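Local coordinates for cell division protein FtsI/penicillin binding protein 2 (Legionella pneumophila subsp. pneumophila ATCC 43290, PDB 4ZTK) that probably cross-links peptidoglycan during cell division, acting as a penicillin-binding D,D-transpeptidase of the beta-lactamase clan, at residues G242-G247 against P268-R273; G235-I240 against A299-R304; K194-L199 against L262-V267. All coordinates share one frame; numbering follows the deposited sequence.

Interaction 1 of 3, residues G242-G247 against P268-R273; sequences GVSVAG and PADNPR
Ser-244 meets Ala-269 with both of its oxygens. The backbone bond is the firmer one: Ala-269 N donates to Ser-244 O at 2.8 Å, from above the carbonyl plane and with an angle of 155° at the hydrogen. With chi1 at 64°, Ser-244 OG stands between its own backbone N and carbonyl carbon and faces the same N-H, adding a weak, bent bond of 3.2 Å from Ala-269 N. Pro-268, which follows a cis peptide bond, also sets its CA against Ser-244 O, as a CA-H...O contact of 3.4 Å. Beside this polar centre Ala-269 CB abuts Ala-246 CB at 3.9 Å, and helix 216-231 covers the pair through Leu-226, Asn-223 and Glu-227. At 4.4 Å, Val-243 CG1 makes a loose contact with Pro-268 CB. Asp-270 adds a wetter link: a chi1 of 51° swings its carboxylate toward Ser-244, placing OD2 3.1 Å from Ser-244 OG. Water 1 accepts from Ser-244 N at 3.1 Å while donating to Asp-270 OD2 at 3.2 Å. One clear backbone bond, one weak bond and one water bridge thus tie the lead-in and start of strand 246-253 to the turn after strand 259-267, satisfying the backbone N and O of Ser-244 through a mainly polar join with little apolar burial.

Interaction 2 of 3, residues G235-I240 against A299-R304; sequences GKLAVI and AAPVFR
Arg-304 runs along the loop 235-240, passing from Leu-237 O to Val-239 O as it goes. Its CG is anti to the backbone N (chi1 179°) and the chain stays extended as far as NE, which carries it away from the helix and over the short 3-10 turn around Leu-237 and Ala-238. CB sits against Ala-238 CA and Leu-237 O. CG crosses the CG1 branch of Ile-240 at 4.0 Å, and CD comes 3.4 Å from Leu-237 O. At NE the chain reaches the carbonyl of Val-239, with NE and Val-239 O 3.3 Å apart and the guanidinium plane oblique to that oxygen. The tip is joined to the loop through water 2, which donates to Leu-237 O at 3.0 Å and weakly accepts from Arg-304 NH1 at 2.9 Å. The carbonyl of Val-239 near NE would probably favour the positive charge.

One turn earlier the contact is apolar. Leu-237 lays CB and CD1 against the ring of Pro-301, CB lying 4.0 Å from Pro-301 CD. The proline ring takes the place of an N-H at 301, where the helix is kinked. Deeper in, Ala-238 CB touches both Ala-300 CB, 4.2 Å away, and the Phe-303 ring, whose CD1 is also 4.2 Å from it. Phe-303 in turn stacks edge-to-face with Phe-263 of strand 259-267, so the contact passes from a charged rim to an aromatic interior. A C-terminal helix laid across the central antiparallel sheet, here helix 295-310, is characteristic of the transpeptidase domain of penicillin-binding proteins and of the related serine beta-lactamases.

Interaction 3 of 3, residues K194-L199 against L262-V267; sequences KSYAIL and LFAGYV
The phenol oxygen OH of Tyr-196 is hydrogen-bonded to Thr-81 O, and the ring behind it lies flat on Ala-264. The methyl of Ala-264 stands almost over the middle of that ring: CB is 3.6 Å from the Tyr-196 centroid and 13° off the ring normal, a CH-pi contact over the face. All six ring carbons of Tyr-196 lie within 4.2 Å of Ala-264 CB, CE1 nearest, as expected for a methyl so centred. The CD2 atom of the same ring comes obliquely toward the backbone N of Gly-265. Phe-85 meets Tyr-196 edge-to-face, so the ring is held by a methyl, an aromatic neighbour and the hydrogen bond at its OH, which also meets the polar need of this buried end.

A second aromatic group reaches back from the strand. A first torsion of 54° folds the Tyr-266 ring over its own main chain, and the ring rises toward the helix, where CE2 lies 4.1 Å from Leu-199 CB. Its own OH is hydrogen-bonded to Asn-223 OD1 of helix 216-231. The segments 194-199 and 262-267 run in broadly the same direction, 37° apart, with 8.4 Å between their axes, and the Ala-264 methyl is what lies between the Tyr-196 ring and the strand.

Tyr-196 also touches Lys-248 of strand 246-253, which with Ser-80 and Lys-83 makes up what is probably the SxxK and KTG-type pair of active-site motifs. The contact thus lies next to what is probably the active site, between the central sheet and the helical part, as in penicillin-binding transpeptidases.

In the fold
Strand 259-267 and its surroundings draw the three contacts together. Interaction 3 is wholly buried and apolar across its interface, on one face of the sheet; interaction 2 belongs to the other face, where Phe-303 packs on Phe-263, and becomes charged and water-bridged at its rim. Interaction 1 lies at the end of the strand, partly open, and depends on backbone and water-mediated bonds. It continues into interaction 3 through the pairing of Ala-246 with Tyr-266 and of Arg-273 with Val-267, and into interaction 2 through Val-245, whose CG1 is 3.5 Å from Phe-303 CE1. Chemistry thus shifts from apolar in the core to polar at the loops.

Interaction 1 of 3, residues G242-G247 against P268-R273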
loop_
_atom_site.group_PDB
_atom_site.type_symbol
_atom_site.label_atom_id
_atom_site.label_comp_id
_atom_site.label_asym_id
_atom_site.label_seq_id
_atom_site.Cartn_x
_atom_site.Cartn_y
_atom_site.Cartn_z
ATOM N N GLY A 242 -15.388 -13.977 7.598
ATOM C CA GLY A 242 -16.229 -14.351 6.477
ATOM C C GLY A 242 -15.908 -13.598 5.200
ATOM O O GLY A 242 -16.535 -13.821 4.165
ATOM N N VAL A 243 -14.940 -12.690 5.276
ATOM C CA VAL A 243 -14.525 -11.916 4.110
ATOM C C VAL A 243 -13.003 -11.915 4.003
ATOM O O VAL A 243 -12.314 -11.371 4.865
ATOM C CB VAL A 243 -15.028 -10.461 4.183
ATOM C CG1 VAL A 243 -14.688 -9.727 2.906
ATOM C CG2 VAL A 243 -16.537 -10.417 4.434
ATOM N N SER A 244 -12.474 -12.531 2.953
ATOM C CA SER A 244 -11.027 -12.597 2.786
ATOM C C SER A 244 -10.461 -11.226 2.426
ATOM O O SER A 244 -10.922 -10.571 1.491
ATOM C CB SER A 244 -10.636 -13.641 1.741
ATOM O OG SER A 244 -11.119 -13.283 0.461
ATOM N N VAL A 245 -9.467 -10.795 3.191
ATOM C CA VAL A 245 -8.862 -9.487 2.991
ATOM C C VAL A 245 -7.392 -9.646 2.622
ATOM O O VAL A 245 -6.653 -10.387 3.273
ATOM C CB VAL A 245 -8.972 -8.618 4.264
ATOM C CG1 VAL A 245 -8.412 -7.238 4.013
ATOM C CG2 VAL A 245 -10.421 -8.530 4.732
ATOM N N ALA A 246 -6.979 -8.953 1.566
ATOM C CA ALA A 246 -5.582 -8.940 1.151
ATOM C C ALA A 246 -5.028 -7.554 1.419
ATOM O O ALA A 246 -5.641 -6.560 1.034
ATOM C CB ALA A 246 -5.472 -9.267 -0.327
ATOM N N GLY A 247 -3.878 -7.476 2.079
ATOM C CA GLY A 247 -3.283 -6.184 2.358
ATOM C C GLY A 247 -1.873 -6.204 2.914
ATOM O O GLY A 247 -1.379 -7.235 3.375
ATOM N N PRO A 268 -13.299 -8.143 -1.682
ATOM C CA PRO A 268 -12.827 -9.419 -1.125
ATOM C C PRO A 268 -11.621 -9.906 -1.917
ATOM O O PRO A 268 -11.549 -9.630 -3.107
ATOM C CB PRO A 268 -14.016 -10.367 -1.347
ATOM C CG PRO A 268 -15.206 -9.470 -1.543
ATOM C CD PRO A 268 -14.651 -8.265 -2.255
ATOM N N ALA A 269 -10.692 -10.608 -1.277
ATOM C CA ALA A 269 -9.457 -11.003 -1.952
ATOM C C ALA A 269 -9.709 -11.910 -3.155
ATOM O O ALA A 269 -9.047 -11.780 -4.185
ATOM C CB ALA A 269 -8.506 -11.667 -0.976
ATOM N N ASP A 270 -10.676 -12.813 -3.020
ATOM C CA ASP A 270 -10.963 -13.818 -4.043
ATOM C C ASP A 270 -11.602 -13.235 -5.301
ATOM O O ASP A 270 -11.499 -13.814 -6.383
ATOM C CB ASP A 270 -11.844 -14.931 -3.468
ATOM C CG ASP A 270 -13.082 -14.395 -2.767
ATOM O OD1 ASP A 270 -14.166 -14.996 -2.927
ATOM O OD2 ASP A 270 -12.970 -13.375 -2.053
ATOM N N ASN A 271 -12.270 -12.095 -5.155
ATOM C CA ASN A 271 -12.869 -11.401 -6.288
ATOM C C ASN A 271 -13.099 -9.941 -5.936
ATOM O O ASN A 271 -14.221 -9.541 -5.639
ATOM C CB ASN A 271 -14.182 -12.069 -6.697
ATOM C CG ASN A 271 -14.627 -11.669 -8.085
ATOM O OD1 ASN A 271 -14.606 -10.492 -8.441
ATOM N ND2 ASN A 271 -15.021 -12.654 -8.885
ATOM N N PRO A 272 -12.024 -9.141 -5.977
ATOM C CA PRO A 272 -11.971 -7.782 -5.431
ATOM C C PRO A 272 -13.092 -6.883 -5.913
ATOM O O PRO A 272 -13.444 -6.897 -7.086
ATOM C CB PRO A 272 -10.619 -7.267 -5.928
ATOM C CG PRO A 272 -9.792 -8.498 -6.038
ATOM C CD PRO A 272 -10.736 -9.532 -6.575
ATOM N N ARG A 273 -13.643 -6.107 -4.990
ATOM C CA ARG A 273 -14.657 -5.122 -5.320
ATOM C C ARG A 273 -14.077 -3.725 -5.128
ATOM O O ARG A 273 -14.440 -2.792 -5.844
ATOM C CB ARG A 273 -15.888 -5.318 -4.435
ATOM C CG ARG A 273 -17.110 -4.532 -4.874
ATOM C CD ARG A 273 -18.283 -5.460 -5.142
ATOM N NE ARG A 273 -18.552 -6.347 -4.014
ATOM C CZ ARG A 273 -19.379 -6.056 -3.015
ATOM N NH1 ARG A 273 -19.566 -6.925 -2.031
ATOM N NH2 ARG A 273 -20.018 -4.894 -2.998
HETATM O O HOH W 1 -14.548 -13.329 0.744
#

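Interaction 2 of 3, residues G235-I240 against A299-R304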
loop_
_atom_site.group_PDB
_atom_site.type_symbol
_atom_site.label_atom_id
_atom_site.label_comp_id
_atom_site.label_asym_id
_atom_site.label_seq_id
_atom_site.Cartn_x
_atom_site.Cartn_y
_atom_site.Cartn_z
ATOM N N GLY A 235 -0.917 -7.315 9.391
ATOM C CA GLY A 235 -2.199 -6.746 8.996
ATOM C C GLY A 235 -3.401 -7.357 9.704
ATOM O O GLY A 235 -4.524 -7.303 9.201
ATOM N N LYS A 236 -3.165 -7.920 10.885
ATOM C CA LYS A 236 -4.195 -8.660 11.615
ATOM C C LYS A 236 -5.437 -7.842 11.971
ATOM O O LYS A 236 -6.546 -8.377 12.008
ATOM C CB LYS A 236 -3.595 -9.297 12.871
ATOM C CG LYS A 236 -4.397 -10.462 13.412
ATOM C CD LYS A 236 -3.697 -11.099 14.596
ATOM C CE LYS A 236 -4.603 -12.094 15.297
ATOM N NZ LYS A 236 -3.994 -12.603 16.560
ATOM N N LEU A 237 -5.256 -6.548 12.213
ATOM C CA LEU A 237 -6.375 -5.681 12.583
ATOM C C LEU A 237 -7.298 -5.382 11.400
ATOM O O LEU A 237 -8.318 -4.714 11.557
ATOM C CB LEU A 237 -5.869 -4.372 13.204
ATOM C CG LEU A 237 -5.032 -4.465 14.483
ATOM C CD1 LEU A 237 -4.725 -3.075 15.028
ATOM C CD2 LEU A 237 -5.740 -5.302 15.528
ATOM N N ALA A 238 -6.936 -5.872 10.217
ATOM C CA ALA A 238 -7.778 -5.709 9.036
ATOM C C ALA A 238 -8.666 -6.925 8.782
ATOM O O ALA A 238 -9.424 -6.950 7.811
ATOM C CB ALA A 238 -6.924 -5.411 7.807
ATOM N N VAL A 239 -8.575 -7.930 9.649
ATOM C CA VAL A 239 -9.349 -9.158 9.477
ATOM C C VAL A 239 -10.855 -8.914 9.560
ATOM O O VAL A 239 -11.326 -8.237 10.466
ATOM C CB VAL A 239 -8.954 -10.225 10.515
ATOM C CG1 VAL A 239 -10.007 -11.333 10.582
ATOM C CG2 VAL A 239 -7.582 -10.799 10.194
ATOM N N ILE A 240 -11.600 -9.466 8.605
ATOM C CA ILE A 240 -13.061 -9.438 8.654
ATOM C C ILE A 240 -13.601 -10.852 8.520
ATOM O O ILE A 240 -13.473 -11.465 7.465
ATOM C CB ILE A 240 -13.657 -8.597 7.518
ATOM C CG1 ILE A 240 -13.148 -7.157 7.581
ATOM C CG2 ILE A 240 -15.174 -8.643 7.567
ATOM C CD1 ILE A 240 -13.487 -6.345 6.339
ATOM N N ALA A 299 -3.353 2.225 10.531
ATOM C CA ALA A 299 -3.985 2.302 9.217
ATOM C C ALA A 299 -4.867 1.094 8.927
ATOM O O ALA A 299 -5.911 1.219 8.283
ATOM C CB ALA A 299 -2.929 2.463 8.117
ATOM N N ALA A 300 -4.433 -0.075 9.388
ATOM C CA ALA A 300 -5.178 -1.312 9.150
ATOM C C ALA A 300 -6.590 -1.329 9.756
ATOM O O ALA A 300 -7.535 -1.752 9.087
ATOM C CB ALA A 300 -4.373 -2.536 9.601
ATOM N N PRO A 301 -6.748 -0.882 11.018
ATOM C CA PRO A 301 -8.126 -0.890 11.518
ATOM C C PRO A 301 -9.020 0.110 10.784
ATOM O O PRO A 301 -10.221 -0.125 10.684
ATOM C CB PRO A 301 -7.976 -0.511 13.002
ATOM C CG PRO A 301 -6.626 0.107 13.120
ATOM C CD PRO A 301 -5.779 -0.553 12.080
ATOM N N VAL A 302 -8.442 1.195 10.277
ATOM C CA VAL A 302 -9.204 2.167 9.504
ATOM C C VAL A 302 -9.671 1.542 8.188
ATOM O O VAL A 302 -10.836 1.682 7.801
ATOM C CB VAL A 302 -8.395 3.453 9.234
ATOM C CG1 VAL A 302 -9.165 4.386 8.312
ATOM C CG2 VAL A 302 -8.065 4.161 10.547
ATOM N N PHE A 303 -8.751 0.849 7.514
ATOM C CA PHE A 303 -9.066 0.048 6.330
ATOM C C PHE A 303 -10.261 -0.869 6.606
ATOM O O PHE A 303 -11.198 -0.941 5.810
ATOM C CB PHE A 303 -7.838 -0.786 5.952
ATOM C CG PHE A 303 -8.037 -1.713 4.771
ATOM C CD1 PHE A 303 -8.693 -2.930 4.916
ATOM C CD2 PHE A 303 -7.502 -1.398 3.531
ATOM C CE1 PHE A 303 -8.850 -3.793 3.839
ATOM C CE2 PHE A 303 -7.645 -2.262 2.452
ATOM C CZ PHE A 303 -8.321 -3.458 2.608
ATOM N N ARG A 304 -10.207 -1.574 7.733
ATOM C CA ARG A 304 -11.262 -2.507 8.122
ATOM C C ARG A 304 -12.633 -1.836 8.213
ATOM O O ARG A 304 -13.625 -2.358 7.699
ATOM C CB ARG A 304 -10.925 -3.162 9.460
ATOM C CG ARG A 304 -11.989 -4.140 9.957
ATOM C CD ARG A 304 -11.752 -4.534 11.408
ATOM N NE ARG A 304 -12.670 -5.580 11.848
ATOM C CZ ARG A 304 -13.053 -5.760 13.109
ATOM N NH1 ARG A 304 -12.607 -4.957 14.066
ATOM N NH2 ARG A 304 -13.888 -6.745 13.414
HETATM O O HOH W 2 -9.822 -4.117 14.031
#

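Interaction 3 of 3, residues K194-L199 against L262-V267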
loop_
_atom_site.group_PDB
_atom_site.type_symbol
_atom_site.label_atom_id
_atom_site.label_comp_id
_atom_site.label_asym_id
_atom_site.label_seq_id
_atom_site.Cartn_x
_atom_site.Cartn_y
_atom_site.Cartn_z
ATOM N N LYS A 194 -3.085 2.641 -7.559
ATOM C CA LYS A 194 -3.216 2.093 -8.904
ATOM C C LYS A 194 -2.322 0.866 -9.079
ATOM O O LYS A 194 -2.689 -0.087 -9.769
ATOM C CB LYS A 194 -2.921 3.156 -9.971
ATOM C CG LYS A 194 -4.074 4.137 -10.192
ATOM C CD LYS A 194 -3.720 5.203 -11.220
ATOM C CE LYS A 194 -4.879 6.168 -11.444
ATOM N NZ LYS A 194 -6.009 5.549 -12.198
ATOM N N SER A 195 -1.155 0.887 -8.442
ATOM C CA SER A 195 -0.273 -0.272 -8.452
ATOM C C SER A 195 -0.934 -1.454 -7.748
ATOM O O SER A 195 -0.884 -2.585 -8.233
ATOM C CB SER A 195 1.070 0.066 -7.802
ATOM O OG SER A 195 1.738 1.065 -8.558
ATOM N N TYR A 196 -1.564 -1.195 -6.607
ATOM C CA TYR A 196 -2.295 -2.253 -5.919
ATOM C C TYR A 196 -3.516 -2.718 -6.721
ATOM O O TYR A 196 -3.906 -3.885 -6.655
ATOM C CB TYR A 196 -2.671 -1.839 -4.490
ATOM C CG TYR A 196 -1.582 -2.200 -3.511
ATOM C CD1 TYR A 196 -0.522 -1.341 -3.277
ATOM C CD2 TYR A 196 -1.593 -3.420 -2.857
ATOM C CE1 TYR A 196 0.494 -1.682 -2.397
ATOM C CE2 TYR A 196 -0.587 -3.772 -1.982
ATOM C CZ TYR A 196 0.455 -2.900 -1.760
ATOM O OH TYR A 196 1.460 -3.244 -0.891
ATOM N N ALA A 197 -4.094 -1.813 -7.503
ATOM C CA ALA A 197 -5.230 -2.168 -8.348
ATOM C C ALA A 197 -4.830 -3.235 -9.366
ATOM O O ALA A 197 -5.641 -4.078 -9.744
ATOM C CB ALA A 197 -5.794 -0.939 -9.044
ATOM N N ILE A 198 -3.573 -3.209 -9.792
ATOM C CA ILE A 198 -3.077 -4.210 -10.728
ATOM C C ILE A 198 -3.131 -5.609 -10.106
ATOM O O ILE A 198 -3.575 -6.567 -10.740
ATOM C CB ILE A 198 -1.652 -3.881 -11.210
ATOM C CG1 ILE A 198 -1.663 -2.578 -12.016
ATOM C CG2 ILE A 198 -1.095 -5.026 -12.050
ATOM C CD1 ILE A 198 -0.305 -2.162 -12.549
ATOM N N LEU A 199 -2.697 -5.713 -8.856
ATOM C CA LEU A 199 -2.748 -6.982 -8.139
ATOM C C LEU A 199 -4.189 -7.437 -7.945
ATOM O O LEU A 199 -4.491 -8.623 -8.058
ATOM C CB LEU A 199 -2.055 -6.865 -6.781
ATOM C CG LEU A 199 -0.581 -6.455 -6.789
ATOM C CD1 LEU A 199 -0.079 -6.282 -5.358
ATOM C CD2 LEU A 199 0.269 -7.474 -7.541
ATOM N N LEU A 262 0.854 3.289 7.013
ATOM C CA LEU A 262 0.192 2.952 5.760
ATOM C C LEU A 262 -0.446 1.579 5.785
ATOM O O LEU A 262 0.070 0.663 6.421
ATOM C CB LEU A 262 1.196 2.981 4.600
ATOM C CG LEU A 262 2.005 4.239 4.296
ATOM C CD1 LEU A 262 3.227 4.324 5.199
ATOM C CD2 LEU A 262 2.413 4.253 2.827
ATOM N N PHE A 263 -1.556 1.434 5.067
ATOM C CA PHE A 263 -2.099 0.115 4.777
ATOM C C PHE A 263 -2.770 0.120 3.416
ATOM O O PHE A 263 -3.644 0.936 3.147
ATOM C CB PHE A 263 -3.077 -0.359 5.854
ATOM C CG PHE A 263 -3.437 -1.819 5.740
ATOM C CD1 PHE A 263 -2.553 -2.799 6.157
ATOM C CD2 PHE A 263 -4.657 -2.208 5.215
ATOM C CE1 PHE A 263 -2.880 -4.146 6.055
ATOM C CE2 PHE A 263 -4.996 -3.552 5.115
ATOM C CZ PHE A 263 -4.105 -4.523 5.532
ATOM N N ALA A 264 -2.342 -0.796 2.559
ATOM C CA ALA A 264 -2.853 -0.889 1.204
ATOM C C ALA A 264 -3.391 -2.288 0.989
ATOM O O ALA A 264 -2.765 -3.261 1.389
ATOM C CB ALA A 264 -1.748 -0.595 0.205
ATOM N N GLY A 265 -4.552 -2.394 0.359
ATOM C CA GLY A 265 -5.135 -3.698 0.129
ATOM C C GLY A 265 -6.371 -3.688 -0.744
ATOM O O GLY A 265 -6.710 -2.679 -1.360
ATOM N N TYR A 266 -7.049 -4.829 -0.800
ATOM C CA TYR A 266 -8.241 -4.960 -1.618
ATOM C C TYR A 266 -9.150 -6.054 -1.067
ATOM O O TYR A 266 -8.697 -6.943 -0.345
ATOM C CB TYR A 266 -7.872 -5.210 -3.084
ATOM C CG TYR A 266 -6.944 -6.388 -3.301
ATOM C CD1 TYR A 266 -7.444 -7.679 -3.395
ATOM C CD2 TYR A 266 -5.574 -6.207 -3.425
ATOM C CE1 TYR A 266 -6.608 -8.760 -3.600
ATOM C CE2 TYR A 266 -4.725 -7.283 -3.638
ATOM C CZ TYR A 266 -5.250 -8.558 -3.720
ATOM O OH TYR A 266 -4.421 -9.639 -3.922
ATOM N N VAL A 267 -10.434 -5.980 -1.410
ATOM C CA VAL A 267 -11.447 -6.801 -0.755
ATOM C C VAL A 267 -12.681 -6.944 -1.649
ATOM O O VAL A 267 -13.043 -5.999 -2.351
ATOM C CB VAL A 267 -11.841 -6.175 0.617
ATOM C CG1 VAL A 267 -12.523 -4.827 0.427
ATOM C CG2 VAL A 267 -12.731 -7.102 1.416
#